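Local coordinates for alcohol dehydrogenase superfamily protein (Novosphingobium aromaticivorans, PDB 3GAZ) that probably acts as an NADP-dependent oxidoreductase of the medium-chain dehydrogenase/reductase superfamily, its substrate not established, at residues Gly33-Ser42 with Thr104-Ala113; Gly68-Val76 with Arg86-Leu94. All blocks are in the same frame, centred on the assembly; numbering follows the deposited sequence.

Contact 2 is nested inside the loop that contact 1 closes. Contact 1 joins strands 34-39 and 108-112, while contact 2, lying between them along the chain, pairs strand 70-78 with strand 90-94. Their centres are about 6 Å apart, because strand 34-39 also runs antiparallel to strand 70-78, giving the order 108-112, 34-39, 70-78, 90-94 across one curled sheet. Where they meet, Q38 N probably hydrogen-bonds to T74 O. All four segments fall in the GroES-like region, the part that accompanies the Rossmann-type cofactor domain in medium-chain dehydrogenases.

Contact 1: Gly33-Ser42 with Thr104-Ala113; sequences GQVLVQIEAS and THAQFAAVDA
The carbonyl oxygen of Q107 is gripped twice: I39 N donates to Q107 O at 2.8 Å from above the carbonyl plane, and a water that also bonds I39 O donates to it. The I39-Q107 bond is bent, 144° at the hydrogen, and comes just beyond the regular antiparallel pairing of V35 with V111 and V37 with A109. The side chains then sort by face. On one, Q38 runs alongside the F108 ring, with its CG anti to the backbone N (chi1 179°) and its NE2 3.7 Å from F108 CZ, amide and ring planes 29° apart. On the other lie V37, A109 and V111; V35, V37 and V111 all touch L116 of strand 116-118. I39 reaches across, its CD1 3.7 Å from A109 CB. Past the corner at E40, S42 OG lies 2.7 Å from T104 OG1, which is tied in turn to D70 O. The same S42 hydroxyl sits in the plane of the H105 ring, at its edge, and a water links it to H105 NE2, whose other partner is Y315. Strands 34-39 and 108-112 thus pair antiparallel in the curled sheet of a GroES-like domain, with a classic bulge at E40 and A41, opposite A72, at the corner.

Contact 2: Gly68-Val76 with Arg86-Leu94; sequences GMDLAGTVV and RVGDAVFGL
With CG1 anti to the backbone N (chi1 173°), V75 sets that methyl 3.6 Å from R86 O and brings CG2 against V91. V91 has its CG1 beside its own backbone N (chi1 -60°), and the two valines cross obliquely, V75 CG2 to V91 CG1 at 4.0 Å. At the same place the backbone of V75 holds the hairpin's turn end: its N donates to D89 O, and its O takes the N-H of G88 at 2.7 Å. G88 belongs to the type II turn R86-D89, where R86 N meets D89 OD2 from above the carboxylate plane at 2.8 Å, a nearly straight bond of 176°. An alanine in place of V75 would probably leave V91 CG1 without its methyl partner and open a gap beside R86 O. Farther along, G73 and V91 exchange two backbone bonds, as do L71 and G93. A72 CB meets F92 CB at 4.1 Å, on the face that helices 125-129 and 132-145 cover. At the far end L94 CD1 lies 3.7 Å from CB of M69, a selenomethionine. The chemistry implies that backbone bonds, with thin apolar packing beside them, hold the hairpin together, while D70 and T74 give their polar ends to partners outside it, D70 OD1 to the N-H of L133 and T74 OG1 to E40.

Contact 1: Gly33-Ser42 with Thr104-Ala113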
loop_
_atom_site.group_PDB
_atom_site.type_symbol
_atom_site.label_atom_id
_atom_site.label_comp_id
_atom_site.label_asym_id
_atom_site.label_seq_id
_atom_site.Cartn_x
_atom_site.Cartn_y
_atom_site.Cartn_z
ATOM N N GLY A 33 5.210 -12.656 -13.431
ATOM C CA GLY A 33 3.822 -12.242 -13.504
ATOM C C GLY A 33 3.639 -10.786 -13.898
ATOM O O GLY A 33 2.516 -10.362 -14.167
ATOM N N GLN A 34 4.729 -10.020 -13.937
ATOM C CA GLN A 34 4.666 -8.603 -14.312
ATOM C C GLN A 34 5.316 -8.328 -15.666
ATOM O O GLN A 34 6.089 -9.138 -16.182
ATOM C CB GLN A 34 5.409 -7.722 -13.296
ATOM C CG GLN A 34 4.972 -7.803 -11.850
ATOM C CD GLN A 34 5.730 -6.801 -10.988
ATOM O OE1 GLN A 34 6.964 -6.755 -11.008
ATOM N NE2 GLN A 34 4.997 -5.992 -10.232
ATOM N N VAL A 35 5.001 -7.163 -16.227
ATOM C CA VAL A 35 5.599 -6.718 -17.479
ATOM C C VAL A 35 6.051 -5.294 -17.199
ATOM O O VAL A 35 5.458 -4.610 -16.361
ATOM C CB VAL A 35 4.597 -6.707 -18.670
ATOM C CG1 VAL A 35 4.159 -8.123 -19.000
ATOM C CG2 VAL A 35 3.399 -5.823 -18.350
ATOM N N LEU A 36 7.114 -4.855 -17.864
ATOM C CA LEU A 36 7.600 -3.498 -17.670
ATOM C C LEU A 36 6.960 -2.650 -18.748
ATOM O O LEU A 36 7.137 -2.907 -19.938
ATOM C CB LEU A 36 9.126 -3.433 -17.793
ATOM C CG LEU A 36 9.734 -2.046 -17.551
ATOM C CD1 LEU A 36 9.476 -1.614 -16.107
ATOM C CD2 LEU A 36 11.231 -2.073 -17.837
ATOM N N VAL A 37 6.205 -1.641 -18.332
ATOM C CA VAL A 37 5.537 -0.781 -19.285
ATOM C C VAL A 37 6.243 0.544 -19.463
ATOM O O VAL A 37 6.556 1.227 -18.490
ATOM C CB VAL A 37 4.084 -0.477 -18.854
ATOM C CG1 VAL A 37 3.419 0.445 -19.885
ATOM C CG2 VAL A 37 3.299 -1.776 -18.704
ATOM N N GLN A 38 6.514 0.891 -20.712
ATOM C CA GLN A 38 7.127 2.172 -21.008
ATOM C C GLN A 38 5.888 3.036 -21.173
ATOM O O GLN A 38 5.144 2.888 -22.144
ATOM C CB GLN A 38 7.916 2.109 -22.310
ATOM C CG GLN A 38 8.567 3.424 -22.694
ATOM C CD GLN A 38 9.578 3.258 -23.808
ATOM O OE1 GLN A 38 9.271 2.702 -24.863
ATOM N NE2 GLN A 38 10.794 3.743 -23.579
ATOM N N ILE A 39 5.656 3.910 -20.202
ATOM C CA ILE A 39 4.479 4.767 -20.198
ATOM C C ILE A 39 4.559 5.934 -21.171
ATOM O O ILE A 39 5.481 6.748 -21.106
ATOM C CB ILE A 39 4.220 5.309 -18.771
ATOM C CG1 ILE A 39 4.033 4.133 -17.802
ATOM C CG2 ILE A 39 2.991 6.215 -18.772
ATOM C CD1 ILE A 39 3.901 4.540 -16.333
ATOM N N GLU A 40 3.583 6.012 -22.070
ATOM C CA GLU A 40 3.541 7.089 -23.052
ATOM C C GLU A 40 2.525 8.167 -22.665
ATOM O O GLU A 40 2.705 9.342 -22.986
ATOM C CB GLU A 40 3.244 6.508 -24.445
ATOM C CG GLU A 40 4.384 5.613 -24.942
ATOM C CD GLU A 40 4.132 4.980 -26.300
ATOM O OE1 GLU A 40 3.715 5.698 -27.232
ATOM O OE2 GLU A 40 4.371 3.759 -26.435
ATOM N N ALA A 41 1.476 7.765 -21.956
ATOM C CA ALA A 41 0.446 8.692 -21.502
ATOM C C ALA A 41 -0.060 8.267 -20.125
ATOM O O ALA A 41 -0.287 7.078 -19.870
ATOM C CB ALA A 41 -0.712 8.734 -22.500
ATOM N N SER A 42 -0.221 9.249 -19.241
ATOM C CA SER A 42 -0.691 9.019 -17.881
ATOM C C SER A 42 -2.037 9.730 -17.709
ATOM O O SER A 42 -2.137 10.943 -17.905
ATOM C CB SER A 42 0.339 9.568 -16.881
ATOM O OG SER A 42 -0.085 9.419 -15.532
ATOM N N THR A 104 1.566 6.432 -12.030
ATOM C CA THR A 104 1.924 6.443 -13.442
ATOM C C THR A 104 2.599 7.718 -13.953
ATOM O O THR A 104 2.836 7.849 -15.155
ATOM C CB THR A 104 0.699 6.107 -14.323
ATOM O OG1 THR A 104 -0.314 7.110 -14.164
ATOM C CG2 THR A 104 0.132 4.747 -13.925
ATOM N N HIS A 105 2.899 8.659 -13.053
ATOM C CA HIS A 105 3.597 9.886 -13.445
ATOM C C HIS A 105 5.072 9.484 -13.525
ATOM O O HIS A 105 5.915 10.006 -12.789
ATOM C CB HIS A 105 3.440 10.981 -12.385
ATOM C CG HIS A 105 2.028 11.431 -12.173
ATOM N ND1 HIS A 105 1.646 12.186 -11.084
ATOM C CD2 HIS A 105 0.910 11.241 -12.912
ATOM C CE1 HIS A 105 0.352 12.441 -11.163
ATOM N NE2 HIS A 105 -0.117 11.879 -12.263
ATOM N N ALA A 106 5.368 8.534 -14.405
ATOM C CA ALA A 106 6.728 8.026 -14.564
ATOM C C ALA A 106 6.934 7.468 -15.959
ATOM O O ALA A 106 5.978 7.093 -16.632
ATOM C CB ALA A 106 6.997 6.932 -13.532
ATOM N N GLN A 107 8.187 7.397 -16.390
ATOM C CA GLN A 107 8.475 6.873 -17.714
ATOM C C GLN A 107 8.242 5.369 -17.784
ATOM O O GLN A 107 7.936 4.845 -18.849
ATOM C CB GLN A 107 9.918 7.191 -18.115
ATOM C CG GLN A 107 10.190 8.674 -18.308
ATOM C CD GLN A 107 11.608 8.938 -18.764
ATOM O OE1 GLN A 107 12.564 8.426 -18.175
ATOM N NE2 GLN A 107 11.755 9.741 -19.817
ATOM N N PHE A 108 8.381 4.681 -16.648
ATOM C CA PHE A 108 8.189 3.229 -16.604
ATOM C C PHE A 108 7.422 2.768 -15.364
ATOM O O PHE A 108 7.359 3.470 -14.360
ATOM C CB PHE A 108 9.541 2.509 -16.606
ATOM C CG PHE A 108 10.389 2.800 -17.804
ATOM C CD1 PHE A 108 10.265 2.037 -18.961
ATOM C CD2 PHE A 108 11.310 3.843 -17.780
ATOM C CE1 PHE A 108 11.051 2.310 -20.080
ATOM C CE2 PHE A 108 12.099 4.124 -18.894
ATOM C CZ PHE A 108 11.970 3.358 -20.047
ATOM N N ALA A 109 6.856 1.571 -15.449
ATOM C CA ALA A 109 6.131 0.978 -14.336
ATOM C C ALA A 109 6.078 -0.536 -14.515
ATOM O O ALA A 109 5.767 -1.030 -15.601
ATOM C CB ALA A 109 4.719 1.543 -14.254
ATOM N N ALA A 110 6.410 -1.262 -13.453
ATOM C CA ALA A 110 6.370 -2.723 -13.462
ATOM C C ALA A 110 4.946 -3.044 -13.016
ATOM O O ALA A 110 4.562 -2.732 -11.886
ATOM C CB ALA A 110 7.382 -3.285 -12.467
ATOM N N VAL A 111 4.171 -3.663 -13.901
ATOM C CA VAL A 111 2.770 -3.958 -13.617
ATOM C C VAL A 111 2.355 -5.415 -13.765
ATOM O O VAL A 111 2.790 -6.106 -14.688
ATOM C CB VAL A 111 1.855 -3.127 -14.545
ATOM C CG1 VAL A 111 0.390 -3.363 -14.196
ATOM C CG2 VAL A 111 2.214 -1.655 -14.439
ATOM N N ASP A 112 1.488 -5.861 -12.856
ATOM C CA ASP A 112 0.964 -7.223 -12.883
ATOM C C ASP A 112 0.176 -7.336 -14.186
ATOM O O ASP A 112 -0.752 -6.557 -14.422
ATOM C CB ASP A 112 0.035 -7.451 -11.687
ATOM C CG ASP A 112 -0.467 -8.883 -11.595
ATOM O OD1 ASP A 112 -1.040 -9.395 -12.583
ATOM O OD2 ASP A 112 -0.293 -9.498 -10.520
ATOM N N ALA A 113 0.546 -8.307 -15.017
ATOM C CA ALA A 113 -0.089 -8.513 -16.316
ATOM C C ALA A 113 -1.615 -8.548 -16.281
ATOM O O ALA A 113 -2.272 -8.097 -17.218
ATOM C CB ALA A 113 0.445 -9.798 -16.956
HETATM O O HOH W 1 0.357 -11.737 -13.559
HETATM O O HOH W 2 8.224 6.564 -20.904
HETATM O O HOH W 3 -2.053 10.782 -13.891
#

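Contact 2: Gly68-Val76 with Arg86-Leu94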
loop_
_atom_site.group_PDB
_atom_site.type_symbol
_atom_site.label_atom_id
_atom_site.label_comp_id
_atom_site.label_asym_id
_atom_site.label_seq_id
_atom_site.Cartn_x
_atom_site.Cartn_y
_atom_site.Cartn_z
ATOM N N GLY A 68 -0.747 9.126 -9.791
ATOM C CA GLY A 68 -1.273 8.813 -11.111
ATOM C C GLY A 68 -1.718 7.363 -11.094
ATOM O O GLY A 68 -0.935 6.491 -10.730
HETATM N N MSE A 69 -2.957 7.097 -11.496
HETATM C CA MSE A 69 -3.490 5.739 -11.460
HETATM C C MSE A 69 -3.649 5.038 -12.812
HETATM O O MSE A 69 -3.515 3.813 -12.899
HETATM C CB MSE A 69 -4.846 5.755 -10.734
HETATM C CG MSE A 69 -4.824 6.477 -9.388
HETATM SE SE MSE A 69 -6.482 6.672 -8.641
HETATM C CE MSE A 69 -6.898 8.192 -9.167
ATOM N N ASP A 70 -3.948 5.811 -13.855
ATOM C CA ASP A 70 -4.154 5.264 -15.201
ATOM C C ASP A 70 -2.942 5.423 -16.118
ATOM O O ASP A 70 -2.201 6.404 -16.025
ATOM C CB ASP A 70 -5.332 5.956 -15.897
ATOM C CG ASP A 70 -6.677 5.665 -15.245
ATOM O OD1 ASP A 70 -6.927 4.497 -14.874
ATOM O OD2 ASP A 70 -7.499 6.609 -15.131
ATOM N N LEU A 71 -2.755 4.462 -17.018
ATOM C CA LEU A 71 -1.663 4.552 -17.969
ATOM C C LEU A 71 -1.997 3.947 -19.321
ATOM O O LEU A 71 -2.989 3.230 -19.482
ATOM C CB LEU A 71 -0.391 3.890 -17.421
ATOM C CG LEU A 71 -0.334 2.385 -17.130
ATOM C CD1 LEU A 71 -0.467 1.570 -18.414
ATOM C CD2 LEU A 71 1.002 2.076 -16.458
ATOM N N ALA A 72 -1.154 4.276 -20.293
ATOM C CA ALA A 72 -1.256 3.763 -21.649
ATOM C C ALA A 72 0.184 3.805 -22.136
ATOM O O ALA A 72 0.857 4.829 -22.005
ATOM C CB ALA A 72 -2.135 4.662 -22.507
ATOM N N GLY A 73 0.672 2.696 -22.672
ATOM C CA GLY A 73 2.045 2.684 -23.144
ATOM C C GLY A 73 2.390 1.442 -23.937
ATOM O O GLY A 73 1.531 0.843 -24.582
ATOM N N THR A 74 3.658 1.057 -23.878
ATOM C CA THR A 74 4.147 -0.107 -24.601
ATOM C C THR A 74 4.956 -1.020 -23.687
ATOM O O THR A 74 5.686 -0.558 -22.811
ATOM C CB THR A 74 5.042 0.329 -25.786
ATOM O OG1 THR A 74 4.266 1.096 -26.714
ATOM C CG2 THR A 74 5.618 -0.886 -26.502
ATOM N N VAL A 75 4.815 -2.322 -23.893
ATOM C CA VAL A 75 5.554 -3.303 -23.108
ATOM C C VAL A 75 6.979 -3.326 -23.659
ATOM O O VAL A 75 7.178 -3.493 -24.863
ATOM C CB VAL A 75 4.918 -4.708 -23.250
ATOM C CG1 VAL A 75 5.782 -5.756 -22.568
ATOM C CG2 VAL A 75 3.521 -4.702 -22.648
ATOM N N VAL A 76 7.967 -3.136 -22.790
ATOM C CA VAL A 76 9.360 -3.143 -23.231
ATOM C C VAL A 76 10.159 -4.288 -22.622
ATOM O O VAL A 76 11.292 -4.546 -23.022
ATOM C CB VAL A 76 10.062 -1.810 -22.908
ATOM C CG1 VAL A 76 9.493 -0.708 -23.782
ATOM C CG2 VAL A 76 9.887 -1.464 -21.436
ATOM N N ARG A 86 3.732 -9.625 -25.027
ATOM C CA ARG A 86 5.076 -9.730 -25.586
ATOM C C ARG A 86 5.665 -8.336 -25.688
ATOM O O ARG A 86 4.940 -7.341 -25.688
ATOM C CB ARG A 86 5.050 -10.337 -26.993
ATOM C CG ARG A 86 4.707 -11.811 -27.073
ATOM C CD ARG A 86 4.813 -12.299 -28.514
ATOM N NE ARG A 86 6.178 -12.186 -29.033
ATOM C CZ ARG A 86 6.534 -12.460 -30.287
ATOM N NH1 ARG A 86 5.629 -12.863 -31.166
ATOM N NH2 ARG A 86 7.801 -12.335 -30.661
ATOM N N VAL A 87 6.987 -8.266 -25.784
ATOM C CA VAL A 87 7.658 -6.983 -25.918
ATOM C C VAL A 87 7.128 -6.309 -27.179
ATOM O O VAL A 87 7.063 -6.929 -28.243
ATOM C CB VAL A 87 9.182 -7.175 -26.032
ATOM C CG1 VAL A 87 9.855 -5.859 -26.386
ATOM C CG2 VAL A 87 9.722 -7.709 -24.722
ATOM N N GLY A 88 6.735 -5.045 -27.049
ATOM C CA GLY A 88 6.208 -4.307 -28.183
ATOM C C GLY A 88 4.700 -4.102 -28.146
ATOM O O GLY A 88 4.177 -3.245 -28.858
ATOM N N ASP A 89 3.993 -4.878 -27.328
ATOM C CA ASP A 89 2.540 -4.749 -27.234
ATOM C C ASP A 89 2.099 -3.424 -26.624
ATOM O O ASP A 89 2.603 -3.021 -25.581
ATOM C CB ASP A 89 1.942 -5.881 -26.389
ATOM C CG ASP A 89 1.972 -7.223 -27.093
ATOM O OD1 ASP A 89 2.185 -7.257 -28.325
ATOM O OD2 ASP A 89 1.769 -8.244 -26.410
ATOM N N ALA A 90 1.159 -2.750 -27.278
ATOM C CA ALA A 90 0.633 -1.492 -26.757
ATOM C C ALA A 90 -0.446 -1.882 -25.748
ATOM O O ALA A 90 -1.306 -2.713 -26.049
ATOM C CB ALA A 90 0.027 -0.660 -27.885
ATOM N N VAL A 91 -0.404 -1.290 -24.555
ATOM C CA VAL A 91 -1.383 -1.613 -23.517
ATOM C C VAL A 91 -1.890 -0.396 -22.743
ATOM O O VAL A 91 -1.369 0.709 -22.888
ATOM C CB VAL A 91 -0.790 -2.602 -22.477
ATOM C CG1 VAL A 91 -0.368 -3.903 -23.157
ATOM C CG2 VAL A 91 0.393 -1.954 -21.762
ATOM N N PHE A 92 -2.919 -0.613 -21.926
ATOM C CA PHE A 92 -3.471 0.440 -21.079
ATOM C C PHE A 92 -4.126 -0.211 -19.865
ATOM O O PHE A 92 -4.455 -1.400 -19.902
ATOM C CB PHE A 92 -4.468 1.329 -21.857
ATOM C CG PHE A 92 -5.849 0.730 -22.053
ATOM C CD1 PHE A 92 -6.018 -0.551 -22.572
ATOM C CD2 PHE A 92 -6.986 1.494 -21.774
ATOM C CE1 PHE A 92 -7.302 -1.065 -22.817
ATOM C CE2 PHE A 92 -8.271 0.994 -22.013
ATOM C CZ PHE A 92 -8.428 -0.293 -22.538
ATOM N N GLY A 93 -4.279 0.547 -18.782
ATOM C CA GLY A 93 -4.906 -0.015 -17.601
ATOM C C GLY A 93 -4.832 0.828 -16.344
ATOM O O GLY A 93 -4.163 1.857 -16.308
ATOM N N LEU A 94 -5.556 0.380 -15.321
ATOM C CA LEU A 94 -5.588 1.021 -14.008
ATOM C C LEU A 94 -4.555 0.201 -13.257
ATOM O O LEU A 94 -4.803 -0.957 -12.924
ATOM C CB LEU A 94 -6.972 0.860 -13.376
ATOM C CG LEU A 94 -7.119 1.229 -11.896
ATOM C CD1 LEU A 94 -6.484 2.590 -11.635
ATOM C CD2 LEU A 94 -8.603 1.230 -11.524
#